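Local structure of ethylbenzene dehydrogenase alpha-subunit (Aromatoleum aromaticum, 2IVF) at residues I444-A449 / F479-S484; G222-G227 / G233-G238; Y656-M661 / R685-A690. The protein belongs to the molybdopterin oxidoreductase family and carries a molybdenum atom bound by two guanine dinucleotide ligands, together with an iron/sulfur cluster. All blocks are in the same frame, centred on the assembly; numbering follows the deposited sequence.

Contact 1: I444-A449 / F479-S484. With MGD (2-amino-5,6-dimercapto-7-methyl-3,7,8a,9-tetrahydro-8-oxa-1,3,9,10-tetraaza-anthracen-4-one guanosine dinucleotide), chain M.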
# COMPACT_ATOMS: atom_id res chain seq x y z
N ILE A 444 -15.59 -7.25 7.53
CA ILE A 444 -14.76 -7.61 8.63
C ILE A 444 -13.40 -8.01 8.09
O ILE A 444 -13.27 -9.00 7.37
CB ILE A 444 -15.30 -8.86 9.37
CG1 ILE A 444 -16.78 -8.68 9.73
CG2 ILE A 444 -14.48 -9.09 10.65
CD1 ILE A 444 -17.40 -9.91 10.36
N GLY A 445 -12.38 -7.25 8.48
CA GLY A 445 -11.04 -7.51 8.07
C GLY A 445 -10.35 -8.46 8.99
O GLY A 445 -10.90 -8.96 9.97
N PHE A 446 -9.10 -8.66 8.70
CA PHE A 446 -8.38 -9.74 9.36
C PHE A 446 -7.70 -9.31 10.64
O PHE A 446 -7.06 -10.15 11.31
CB PHE A 446 -7.45 -10.42 8.36
CG PHE A 446 -8.17 -11.24 7.33
CD1 PHE A 446 -8.86 -12.41 7.69
CD2 PHE A 446 -8.18 -10.86 6.00
CE1 PHE A 446 -9.53 -13.18 6.72
CE2 PHE A 446 -8.85 -11.64 5.03
CZ PHE A 446 -9.53 -12.80 5.41
N SER A 447 -7.93 -8.07 11.06
CA SER A 447 -7.64 -7.72 12.45
C SER A 447 -8.57 -8.44 13.40
O SER A 447 -8.26 -8.55 14.59
CB SER A 447 -7.74 -6.22 12.67
OG SER A 447 -6.54 -5.57 12.28
N SER A 448 -9.74 -8.88 12.94
CA SER A 448 -10.64 -9.62 13.85
C SER A 448 -9.97 -10.92 14.26
O SER A 448 -9.92 -11.33 15.47
CB SER A 448 -11.97 -9.93 13.14
OG SER A 448 -12.86 -10.60 14.04
N ALA A 449 -9.46 -11.63 13.26
CA ALA A 449 -8.82 -12.93 13.59
C ALA A 449 -7.58 -12.74 14.42
O ALA A 449 -7.18 -13.61 15.17
CB ALA A 449 -8.46 -13.69 12.33
N PHE A 479 -17.40 -10.24 4.38
CA PHE A 479 -16.01 -10.36 4.03
C PHE A 479 -15.93 -10.96 2.61
O PHE A 479 -16.95 -11.19 1.98
CB PHE A 479 -15.18 -11.16 5.06
CG PHE A 479 -15.89 -12.36 5.65
CD1 PHE A 479 -16.16 -13.50 4.91
CD2 PHE A 479 -16.21 -12.37 7.00
CE1 PHE A 479 -16.77 -14.60 5.50
CE2 PHE A 479 -16.81 -13.46 7.59
CZ PHE A 479 -17.10 -14.57 6.84
N ALA A 480 -14.71 -11.19 2.12
CA ALA A 480 -14.50 -11.73 0.80
C ALA A 480 -13.59 -12.95 0.89
O ALA A 480 -12.42 -12.88 0.54
CB ALA A 480 -13.88 -10.69 -0.08
N TRP A 481 -14.15 -14.07 1.32
CA TRP A 481 -13.35 -15.24 1.63
C TRP A 481 -13.85 -16.47 0.87
O TRP A 481 -13.60 -17.57 1.27
CB TRP A 481 -13.45 -15.43 3.13
CG TRP A 481 -12.31 -16.11 3.77
CD1 TRP A 481 -12.38 -17.10 4.70
CD2 TRP A 481 -10.93 -15.83 3.57
NE1 TRP A 481 -11.11 -17.46 5.09
CE2 TRP A 481 -10.21 -16.70 4.40
CE3 TRP A 481 -10.23 -14.94 2.77
CZ2 TRP A 481 -8.85 -16.71 4.44
CZ3 TRP A 481 -8.86 -14.94 2.83
CH2 TRP A 481 -8.18 -15.81 3.65
N ALA A 482 -14.63 -16.25 -0.18
CA ALA A 482 -15.00 -17.30 -1.12
C ALA A 482 -14.02 -17.22 -2.29
O ALA A 482 -13.83 -16.16 -2.87
CB ALA A 482 -16.41 -17.11 -1.59
N TYR A 483 -13.38 -18.32 -2.64
CA TYR A 483 -12.52 -18.32 -3.81
C TYR A 483 -12.27 -19.72 -4.32
O TYR A 483 -12.45 -20.67 -3.56
CB TYR A 483 -11.18 -17.66 -3.49
CG TYR A 483 -10.50 -18.12 -2.21
CD1 TYR A 483 -9.63 -19.23 -2.20
CD2 TYR A 483 -10.67 -17.41 -1.02
CE1 TYR A 483 -8.99 -19.63 -0.99
CE2 TYR A 483 -10.04 -17.79 0.17
CZ TYR A 483 -9.21 -18.90 0.19
OH TYR A 483 -8.63 -19.19 1.41
N SER A 484 -11.86 -19.84 -5.58
CA SER A 484 -11.47 -21.12 -6.11
C SER A 484 -9.98 -21.19 -6.01
O SER A 484 -9.30 -20.36 -6.60
CB SER A 484 -11.79 -21.22 -7.58
OG SER A 484 -11.40 -22.50 -8.04
PB MGD M . -6.00 -4.89 8.75
O1B MGD M . -5.03 -4.18 7.87
O2B MGD M . -5.40 -5.70 9.84
O3B MGD M . -7.04 -5.83 8.01
O3A MGD M . -6.34 -6.07 5.58
PA MGD M . -7.62 -5.81 6.50
O1A MGD M . -8.13 -4.50 6.09
O2A MGD M . -8.51 -6.95 6.45
O5' MGD M . -7.00 -3.83 9.42
C5' MGD M . -6.46 -2.70 10.12
C4' MGD M . -7.55 -2.01 10.94
O4' MGD M . -7.95 -2.85 12.01
C3' MGD M . -6.81 -0.88 11.62
O3' MGD M . -6.95 0.27 10.79
C2' MGD M . -7.57 -0.74 12.95
O2' MGD M . -8.26 0.52 12.98
C1' MGD M . -8.55 -1.93 12.94
N9 MGD M . -8.59 -2.54 14.29
C8 MGD M . -7.56 -3.00 15.03
N7 MGD M . -8.01 -3.52 16.17
C5 MGD M . -9.36 -3.39 16.14
C6 MGD M . -10.41 -3.69 17.00
O6 MGD M . -10.29 -4.20 18.13
N1 MGD M . -11.70 -3.40 16.57
C2 MGD M . -12.02 -2.79 15.34
N2 MGD M . -13.33 -2.52 15.01
N3 MGD M . -10.99 -2.53 14.52
C4 MGD M . -9.71 -2.80 14.91
C10 MGD M . -5.58 -7.22 5.71
C11 MGD M . -5.35 -7.80 4.33
O11 MGD M . -4.74 -6.84 3.57
C12 MGD M . -4.58 -9.13 4.32
S12 MGD M . -4.76 -10.32 5.60
C13 MGD M . -3.73 -9.40 3.28
S13 MGD M . -2.89 -10.91 3.25
C14 MGD M . -3.52 -8.41 2.19
N15 MGD M . -2.24 -7.71 2.50
C16 MGD M . -2.00 -6.39 2.09
C17 MGD M . -0.79 -5.76 2.22
O17 MGD M . 0.19 -6.35 2.75
N18 MGD M . -0.68 -4.43 1.78
C19 MGD M . -1.71 -3.75 1.20
N19 MGD M . -1.49 -2.48 0.82
N20 MGD M . -2.89 -4.39 1.12
C21 MGD M . -3.04 -5.66 1.51
N22 MGD M . -4.27 -6.29 1.40
C23 MGD M . -4.68 -7.37 2.25

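Contact 2: G222-G227 / G233-G238. With MO (molybdenum atom), chain L; MGD (2-amino-5,6-dimercapto-7-methyl-3,7,8a,9-tetrahydro-8-oxa-1,3,9,10-tetraaza-anthracen-4-one guanosine dinucleotide), chain M.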
# COMPACT_ATOMS: atom_id res chain seq x y z
N GLY A 222 -3.07 -15.74 10.40
CA GLY A 222 -4.15 -15.17 11.18
C GLY A 222 -5.26 -14.56 10.37
O GLY A 222 -5.77 -13.51 10.76
N ASP A 223 -5.59 -15.20 9.24
CA ASP A 223 -6.70 -14.84 8.36
C ASP A 223 -7.78 -15.90 8.37
O ASP A 223 -7.73 -16.86 7.62
CB ASP A 223 -6.25 -14.69 6.93
CG ASP A 223 -5.33 -13.52 6.75
OD1 ASP A 223 -5.38 -12.64 7.61
OD2 ASP A 223 -4.57 -13.50 5.77
N THR A 224 -8.72 -15.70 9.24
CA THR A 224 -9.77 -16.64 9.50
C THR A 224 -10.95 -15.89 10.10
O THR A 224 -10.79 -14.77 10.55
CB THR A 224 -9.33 -17.66 10.50
OG1 THR A 224 -10.32 -18.67 10.53
CG2 THR A 224 -9.25 -17.01 11.85
N TYR A 225 -12.13 -16.48 10.08
CA TYR A 225 -13.28 -15.88 10.77
C TYR A 225 -13.90 -16.96 11.60
O TYR A 225 -14.85 -17.65 11.20
CB TYR A 225 -14.25 -15.32 9.76
CG TYR A 225 -13.69 -14.21 8.91
CD1 TYR A 225 -13.50 -12.93 9.41
CD2 TYR A 225 -13.39 -14.44 7.58
CE1 TYR A 225 -13.02 -11.92 8.60
CE2 TYR A 225 -12.90 -13.44 6.77
CZ TYR A 225 -12.69 -12.19 7.28
OH TYR A 225 -12.21 -11.19 6.44
N MET A 226 -13.31 -17.15 12.76
CA MET A 226 -13.70 -18.29 13.61
C MET A 226 -15.11 -18.13 14.16
O MET A 226 -15.79 -19.12 14.46
CB MET A 226 -12.68 -18.50 14.70
CG MET A 226 -11.35 -19.03 14.15
SD MET A 226 -11.57 -20.72 13.57
CE MET A 226 -11.51 -21.63 15.12
N GLY A 227 -15.57 -16.88 14.26
CA GLY A 227 -16.91 -16.60 14.71
C GLY A 227 -17.94 -16.97 13.65
O GLY A 227 -19.02 -17.45 13.94
N GLY A 233 -20.86 -22.61 10.63
CA GLY A 233 -20.21 -23.89 10.31
C GLY A 233 -19.31 -23.71 9.11
O GLY A 233 -18.77 -24.67 8.62
N LYS A 234 -19.13 -22.47 8.61
CA LYS A 234 -18.19 -22.24 7.51
C LYS A 234 -17.81 -20.79 7.41
O LYS A 234 -18.47 -19.93 7.98
CB LYS A 234 -18.77 -22.72 6.16
CG LYS A 234 -19.88 -21.83 5.58
CD LYS A 234 -21.20 -22.05 6.25
CE LYS A 234 -22.35 -21.37 5.49
NZ LYS A 234 -22.60 -21.95 4.12
N MET A 235 -16.73 -20.52 6.69
CA MET A 235 -16.24 -19.17 6.59
C MET A 235 -15.92 -18.76 5.18
O MET A 235 -15.66 -17.61 4.95
CB MET A 235 -15.02 -18.93 7.50
CG MET A 235 -13.77 -19.62 7.11
SD MET A 235 -12.39 -19.30 8.28
CE MET A 235 -12.70 -20.58 9.48
N HIS A 236 -15.95 -19.69 4.24
CA HIS A 236 -15.54 -19.40 2.90
C HIS A 236 -16.70 -18.81 2.11
O HIS A 236 -17.20 -19.41 1.17
CB HIS A 236 -14.96 -20.63 2.25
CG HIS A 236 -13.54 -20.84 2.63
ND1 HIS A 236 -12.59 -19.86 2.48
CD2 HIS A 236 -12.91 -21.90 3.18
CE1 HIS A 236 -11.43 -20.30 2.92
NE2 HIS A 236 -11.59 -21.54 3.35
N MET A 237 -17.12 -17.62 2.53
CA MET A 237 -18.25 -16.91 1.93
C MET A 237 -17.69 -15.57 1.55
O MET A 237 -16.80 -15.08 2.23
CB MET A 237 -19.37 -16.73 2.93
CG MET A 237 -19.84 -18.06 3.55
SD MET A 237 -21.09 -17.71 4.79
CE MET A 237 -20.05 -17.17 6.15
N GLY A 238 -18.21 -14.98 0.48
CA GLY A 238 -17.80 -13.66 0.14
C GLY A 238 -18.75 -12.88 -0.75
O GLY A 238 -19.75 -13.40 -1.22
MO MO L . -3.21 -12.09 5.19
PB MGD M . -6.00 -4.89 8.75
O1B MGD M . -5.03 -4.18 7.87
O2B MGD M . -5.40 -5.70 9.84
O3B MGD M . -7.04 -5.83 8.01
O3A MGD M . -6.34 -6.07 5.58
PA MGD M . -7.62 -5.81 6.50
O1A MGD M . -8.13 -4.50 6.09
O2A MGD M . -8.51 -6.95 6.45
O5' MGD M . -7.00 -3.83 9.42
C5' MGD M . -6.46 -2.70 10.12
C4' MGD M . -7.55 -2.01 10.94
O4' MGD M . -7.95 -2.85 12.01
C3' MGD M . -6.81 -0.88 11.62
O3' MGD M . -6.95 0.27 10.79
C2' MGD M . -7.57 -0.74 12.95
O2' MGD M . -8.26 0.52 12.98
C1' MGD M . -8.55 -1.93 12.94
N9 MGD M . -8.59 -2.54 14.29
C8 MGD M . -7.56 -3.00 15.03
N7 MGD M . -8.01 -3.52 16.17
C5 MGD M . -9.36 -3.39 16.14
C6 MGD M . -10.41 -3.69 17.00
O6 MGD M . -10.29 -4.20 18.13
N1 MGD M . -11.70 -3.40 16.57
C2 MGD M . -12.02 -2.79 15.34
N2 MGD M . -13.33 -2.52 15.01
N3 MGD M . -10.99 -2.53 14.52
C4 MGD M . -9.71 -2.80 14.91
C10 MGD M . -5.58 -7.22 5.71
C11 MGD M . -5.35 -7.80 4.33
O11 MGD M . -4.74 -6.84 3.57
C12 MGD M . -4.58 -9.13 4.32
S12 MGD M . -4.76 -10.32 5.60
C13 MGD M . -3.73 -9.40 3.28
S13 MGD M . -2.89 -10.91 3.25
C14 MGD M . -3.52 -8.41 2.19
N15 MGD M . -2.24 -7.71 2.50
C16 MGD M . -2.00 -6.39 2.09
C17 MGD M . -0.79 -5.76 2.22
O17 MGD M . 0.19 -6.35 2.75
N18 MGD M . -0.68 -4.43 1.78
C19 MGD M . -1.71 -3.75 1.20
N19 MGD M . -1.49 -2.48 0.82
N20 MGD M . -2.89 -4.39 1.12
C21 MGD M . -3.04 -5.66 1.51
N22 MGD M . -4.27 -6.29 1.40
C23 MGD M . -4.68 -7.37 2.25

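Contact 3: Y656-M661 / R685-A690. With MD1 (phosphoric acid 4-(2-amino-4-oxo-3,4,5,6,-tetrahydro-pteridin-6-yl)-2-hydroxy-3,4-dimercapto-but-3-en-yl ester guanylate ester), chain N.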
# COMPACT_ATOMS: atom_id res chain seq x y z
N TYR A 656 6.22 -10.55 -13.72
CA TYR A 656 6.53 -10.16 -15.11
C TYR A 656 7.65 -10.96 -15.72
O TYR A 656 7.95 -10.82 -16.92
CB TYR A 656 6.92 -8.70 -15.29
CG TYR A 656 6.08 -7.60 -14.70
CD1 TYR A 656 4.76 -7.80 -14.28
CD2 TYR A 656 6.62 -6.31 -14.59
CE1 TYR A 656 4.02 -6.77 -13.73
CE2 TYR A 656 5.91 -5.28 -14.04
CZ TYR A 656 4.58 -5.50 -13.63
OH TYR A 656 3.87 -4.46 -13.10
N GLU A 657 8.29 -11.81 -14.92
CA GLU A 657 9.50 -12.54 -15.35
C GLU A 657 9.26 -14.04 -15.45
O GLU A 657 10.19 -14.83 -15.68
CB GLU A 657 10.63 -12.31 -14.37
CG GLU A 657 11.12 -10.87 -14.29
CD GLU A 657 12.25 -10.69 -13.29
OE1 GLU A 657 12.37 -11.53 -12.38
OE2 GLU A 657 13.01 -9.69 -13.40
N LYS A 658 8.00 -14.42 -15.25
CA LYS A 658 7.55 -15.81 -15.30
C LYS A 658 6.06 -15.84 -15.54
O LYS A 658 5.30 -14.99 -15.07
CB LYS A 658 7.87 -16.52 -14.00
CG LYS A 658 7.15 -15.97 -12.79
CD LYS A 658 7.83 -16.49 -11.47
CE LYS A 658 7.14 -15.79 -10.32
NZ LYS A 658 7.83 -16.01 -9.02
N HIS A 659 5.61 -16.83 -16.30
CA HIS A 659 4.16 -16.94 -16.57
C HIS A 659 3.45 -17.29 -15.27
O HIS A 659 3.94 -18.12 -14.47
CB HIS A 659 3.86 -18.01 -17.58
CG HIS A 659 4.58 -17.84 -18.87
ND1 HIS A 659 5.86 -18.31 -19.07
CD2 HIS A 659 4.19 -17.28 -20.04
CE1 HIS A 659 6.24 -18.03 -20.31
NE2 HIS A 659 5.23 -17.42 -20.92
N GLU A 660 2.31 -16.63 -15.04
CA GLU A 660 1.49 -16.90 -13.86
C GLU A 660 0.07 -16.46 -14.08
O GLU A 660 -0.29 -15.92 -15.12
CB GLU A 660 2.09 -16.15 -12.65
CG GLU A 660 2.93 -16.99 -11.71
CD GLU A 660 2.09 -17.99 -10.93
OE1 GLU A 660 0.85 -17.95 -11.07
OE2 GLU A 660 2.67 -18.80 -10.18
N MET A 661 -0.76 -16.72 -13.07
CA MET A 661 -2.11 -16.25 -13.07
C MET A 661 -2.38 -15.76 -11.67
O MET A 661 -1.92 -16.39 -10.73
CB MET A 661 -3.02 -17.41 -13.34
CG MET A 661 -4.42 -17.08 -13.57
SD MET A 661 -5.17 -18.59 -14.27
CE MET A 661 -4.94 -19.69 -12.91
N ARG A 685 15.53 -18.34 -11.10
CA ARG A 685 14.73 -19.43 -11.66
C ARG A 685 13.27 -19.31 -11.21
O ARG A 685 12.96 -18.69 -10.20
CB ARG A 685 15.25 -20.76 -11.17
CG ARG A 685 16.55 -21.20 -11.80
CD ARG A 685 16.86 -22.59 -11.41
NE ARG A 685 18.20 -22.96 -11.86
CZ ARG A 685 18.46 -23.85 -12.81
NH1 ARG A 685 17.48 -24.48 -13.45
NH2 ARG A 685 19.71 -24.09 -13.13
N GLU A 686 12.36 -19.89 -12.00
CA GLU A 686 10.99 -20.05 -11.55
C GLU A 686 11.01 -21.04 -10.42
O GLU A 686 11.81 -21.97 -10.41
CB GLU A 686 10.08 -20.57 -12.66
CG GLU A 686 10.11 -19.70 -13.90
CD GLU A 686 9.42 -20.22 -15.11
OE1 GLU A 686 9.37 -21.48 -15.35
OE2 GLU A 686 9.00 -19.32 -15.90
N GLU A 687 10.09 -20.89 -9.48
CA GLU A 687 10.12 -21.71 -8.27
C GLU A 687 9.84 -23.18 -8.57
O GLU A 687 10.47 -24.09 -7.99
CB GLU A 687 9.10 -21.19 -7.24
CG GLU A 687 9.43 -19.82 -6.58
CD GLU A 687 9.12 -18.66 -7.46
OE1 GLU A 687 8.46 -18.86 -8.49
OE2 GLU A 687 9.50 -17.52 -7.12
N TRP A 688 8.92 -23.44 -9.49
CA TRP A 688 8.65 -24.83 -9.92
C TRP A 688 9.92 -25.52 -10.40
O TRP A 688 10.21 -26.66 -10.02
CB TRP A 688 7.57 -24.86 -11.02
CG TRP A 688 7.19 -26.22 -11.42
CD1 TRP A 688 7.82 -27.04 -12.33
CD2 TRP A 688 6.05 -26.94 -10.95
NE1 TRP A 688 7.16 -28.24 -12.40
CE2 TRP A 688 6.06 -28.19 -11.59
CE3 TRP A 688 5.02 -26.65 -10.06
CZ2 TRP A 688 5.10 -29.17 -11.32
CZ3 TRP A 688 4.05 -27.61 -9.83
CH2 TRP A 688 4.10 -28.86 -10.45
N ASP A 689 10.67 -24.81 -11.25
CA ASP A 689 11.93 -25.31 -11.81
C ASP A 689 12.99 -25.51 -10.71
O ASP A 689 13.61 -26.58 -10.63
CB ASP A 689 12.44 -24.32 -12.85
CG ASP A 689 13.79 -24.69 -13.38
OD1 ASP A 689 13.98 -25.88 -13.72
OD2 ASP A 689 14.64 -23.79 -13.44
N ALA A 690 13.12 -24.51 -9.83
CA ALA A 690 14.00 -24.59 -8.64
C ALA A 690 13.71 -25.81 -7.79
O ALA A 690 14.64 -26.57 -7.45
CB ALA A 690 13.85 -23.32 -7.78
PB MD1 N . 4.61 -13.35 4.76
O3B MD1 N . 5.08 -12.02 4.06
O1B MD1 N . 3.92 -14.17 3.73
O2B MD1 N . 5.64 -13.91 5.67
O3A MD1 N . 3.49 -12.80 5.74
C10 MD1 N . 2.10 -12.70 5.36
C11 MD1 N . 1.46 -11.97 6.53
O11 MD1 N . 1.84 -10.56 6.31
C12 MD1 N . -0.04 -12.07 6.44
S12 MD1 N . -0.84 -12.54 5.01
C13 MD1 N . -0.84 -11.72 7.50
S13 MD1 N . -2.52 -11.77 7.43
C14 MD1 N . -0.28 -11.29 8.81
N15 MD1 N . -0.60 -9.99 9.29
C16 MD1 N . -0.01 -9.49 10.43
C15 MD1 N . -0.47 -8.27 10.89
O14 MD1 N . -1.39 -7.64 10.30
N17 MD1 N . 0.20 -7.78 11.97
C17 MD1 N . 1.21 -8.51 12.60
N16 MD1 N . 1.77 -7.95 13.66
N18 MD1 N . 1.59 -9.72 12.15
C20 MD1 N . 0.99 -10.21 11.09
N8 MD1 N . 1.33 -11.45 10.66
C7 MD1 N . 0.82 -12.08 9.47
PA MD1 N . 6.52 -11.42 3.68
O1A MD1 N . 6.26 -10.47 2.55
O2A MD1 N . 7.12 -10.85 4.91
O5' MD1 N . 7.40 -12.63 3.19
C5' MD1 N . 7.07 -13.18 1.92
C4' MD1 N . 8.28 -13.29 1.09
O4' MD1 N . 7.78 -13.69 -0.18
C1' MD1 N . 8.71 -13.15 -1.12
N9 MD1 N . 8.22 -13.07 -2.50
C4 MD1 N . 8.60 -13.90 -3.45
N3 MD1 N . 9.44 -14.96 -3.39
C2 MD1 N . 9.68 -15.69 -4.48
N2 MD1 N . 10.52 -16.76 -4.43
N1 MD1 N . 9.12 -15.28 -5.67
C6 MD1 N . 8.25 -14.22 -5.81
O6 MD1 N . 7.75 -13.99 -6.90
C5 MD1 N . 7.97 -13.49 -4.64
N7 MD1 N . 7.23 -12.42 -4.36
C8 MD1 N . 7.39 -12.18 -3.05
C2' MD1 N . 9.01 -11.74 -0.60
O2' MD1 N . 10.28 -11.22 -1.04
C3' MD1 N . 8.90 -11.90 0.93
O3' MD1 N . 10.20 -11.86 1.57
O HOH W 1 10.71 -17.42 -16.33
O HOH W 2 7.54 -20.35 -18.00

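Contact 1: I444-A449 / F479-S484
Ser447 OG, one residue beyond the Phe446 that meets Trp481, sits among three polar partners: O2B of MGD at 2.7 Å, the ribose oxygen O4' of MGD at 3.1 Å, and NE of Arg967. The segment 444-449 runs from the last residue of strand 440-444, at the edge of a parallel sheet, into a turn, and a phosphate-binding loop at the C-terminal end of such a strand is classic for alpha/beta nucleotide-binding folds. A type I turn from Gly445 to Ser448 is closed by Ser448 N and Gly445 O, and it directs Phe446 N at the other phosphate, giving a 2.9 Å hydrogen bond to MGD O2A. Lacking a side chain, Gly445 lets the same oxygen come within 3.1 Å of its CA.

The Phe446 ring ties the cofactor to segment 479-484. With CG anti to the carbonyl carbon (chi1 -71°), CD2 comes obliquely to MGD S12 at 3.5 Å while the far end of the ring reaches Trp481. There the edge of Phe446 points at the face of Trp481 in an edge-to-face pair, the planes at 60° and the centroids 4.7 Å apart. The indole suits this place because it offers two broad apolar surfaces: Phe446 CZ meets one and Tyr483 CE2 the other, each offset toward the rim.

Nearer the strand, Ile444 and Phe479 make a looser apolar pair, and Phe462 of helix 454-467 packs on both. Here the CD1 methyl of Ile444 approaches the edge of the Phe479 ring, 4.3 Å from CD2.

Contact 2: G222-G227 / G233-G238
The molybdenum site lies at one end of this contact, where the loop leading into helix 226-232 passes the cofactors and its residues Thr224 and Tyr225 then meet Met235 from just beyond that helix. Asp223 OD2 binds the molybdenum at 2.0 Å, beside the two dithiolene sulfurs S12 and S13 of MGD, and three further atoms complete the shell. The other oxygen, OD1, has a salt bridge to Lys450, whose amino group also donates to Gly222 O, which probably steadies both the metal ligand and the backbone before it.

Met235 carries the return contact. Its CG stands between the backbone N and the carbonyl carbon (chi1 69°), and from there the extended chi2 carries SD to the amide of Tyr225; a bend at chi3 only turns CE toward Thr224 OG1. The N-H of Tyr225 points at SD almost linearly (175°) over 3.4 Å, a weak hydrogen bond. A thioether suits the position: it is apolar enough for a buried site, yet its sulfur can receive an N-H. Thr224 OG1 comes across the same group, 3.1 Å from SD and 3.2 Å from CE of Met235. Tyr225 CB packs 4.3 Å from Met235 CB. The phenol of Tyr225 runs off to bond Ile444 O through its OH.

Gly222 and Gly233, both with positive phi, let the chain leave helices 217-221 and 226-232. Beyond Gly233 the segment runs on toward strand 249-253, Met235 resting on Phe229 of helix 226-232 and His236 on helix 777-781.

Contact 3: Y656-M661 / R685-A690
Lys658 and Glu687 cross at about a right angle, the extended lysine chain bringing NZ against the carboxylate: it is hydrogen-bonded to Glu687 OE1 at 3.0 Å, on the syn lone pair, and forms a salt bridge with Glu687 OE2 at 2.9 Å. A bend at chi2 (79°) brings the carboxylate of Glu687, in the first turn of helix 687-704, round to the guanine of MD1. Its OE2 alone accepts hydrogen bonds from both MD1 N1 (2.7 Å, 141°) and MD1 N2 (3.0 Å, 130°), while Lys658 NZ bonds MD1 O6 at 2.9 Å. With Ala653 O and Ala195 O, these acceptors crowd round NZ, more than its three protons can serve at once.

Glu686, at the N-cap position, lies alongside the root of the lysine, its OE2 3.6 Å from Lys658 CB. Two waters donate to this OE2; one also donates to Glu657 O, the other is bonded to His659 ND1. Asn736 N holds OE1.

Lys658 and Glu687 together read the Watson-Crick edge of the base, acceptor to N-H donors and ammonium to carbonyl, a complementarity suited to guanine. The salt bridge and the helix start would probably stabilise the negative charge on Glu687.

In the fold
Contacts 1 and 2 form one buried region close to the centre of the folded chain, their centres 6 Å apart; His236 of contact 2 bonds Trp481 O of contact 1, and both contacts touch MGD. Their cross-segment chemistry is mostly apolar, aromatic in contact 1 and thioether in contact 2, with polar atoms turned to phosphate or metal. Contact 3 lies about 28 Å from contact 1, between centres, farther out and only partly buried. It serves the other dinucleotide, MD1, through charged groups and bridging waters. Loops after strand or helix supply the first two contacts, whereas contact 3 joins the corner leading into an antiparallel strand to a helix start.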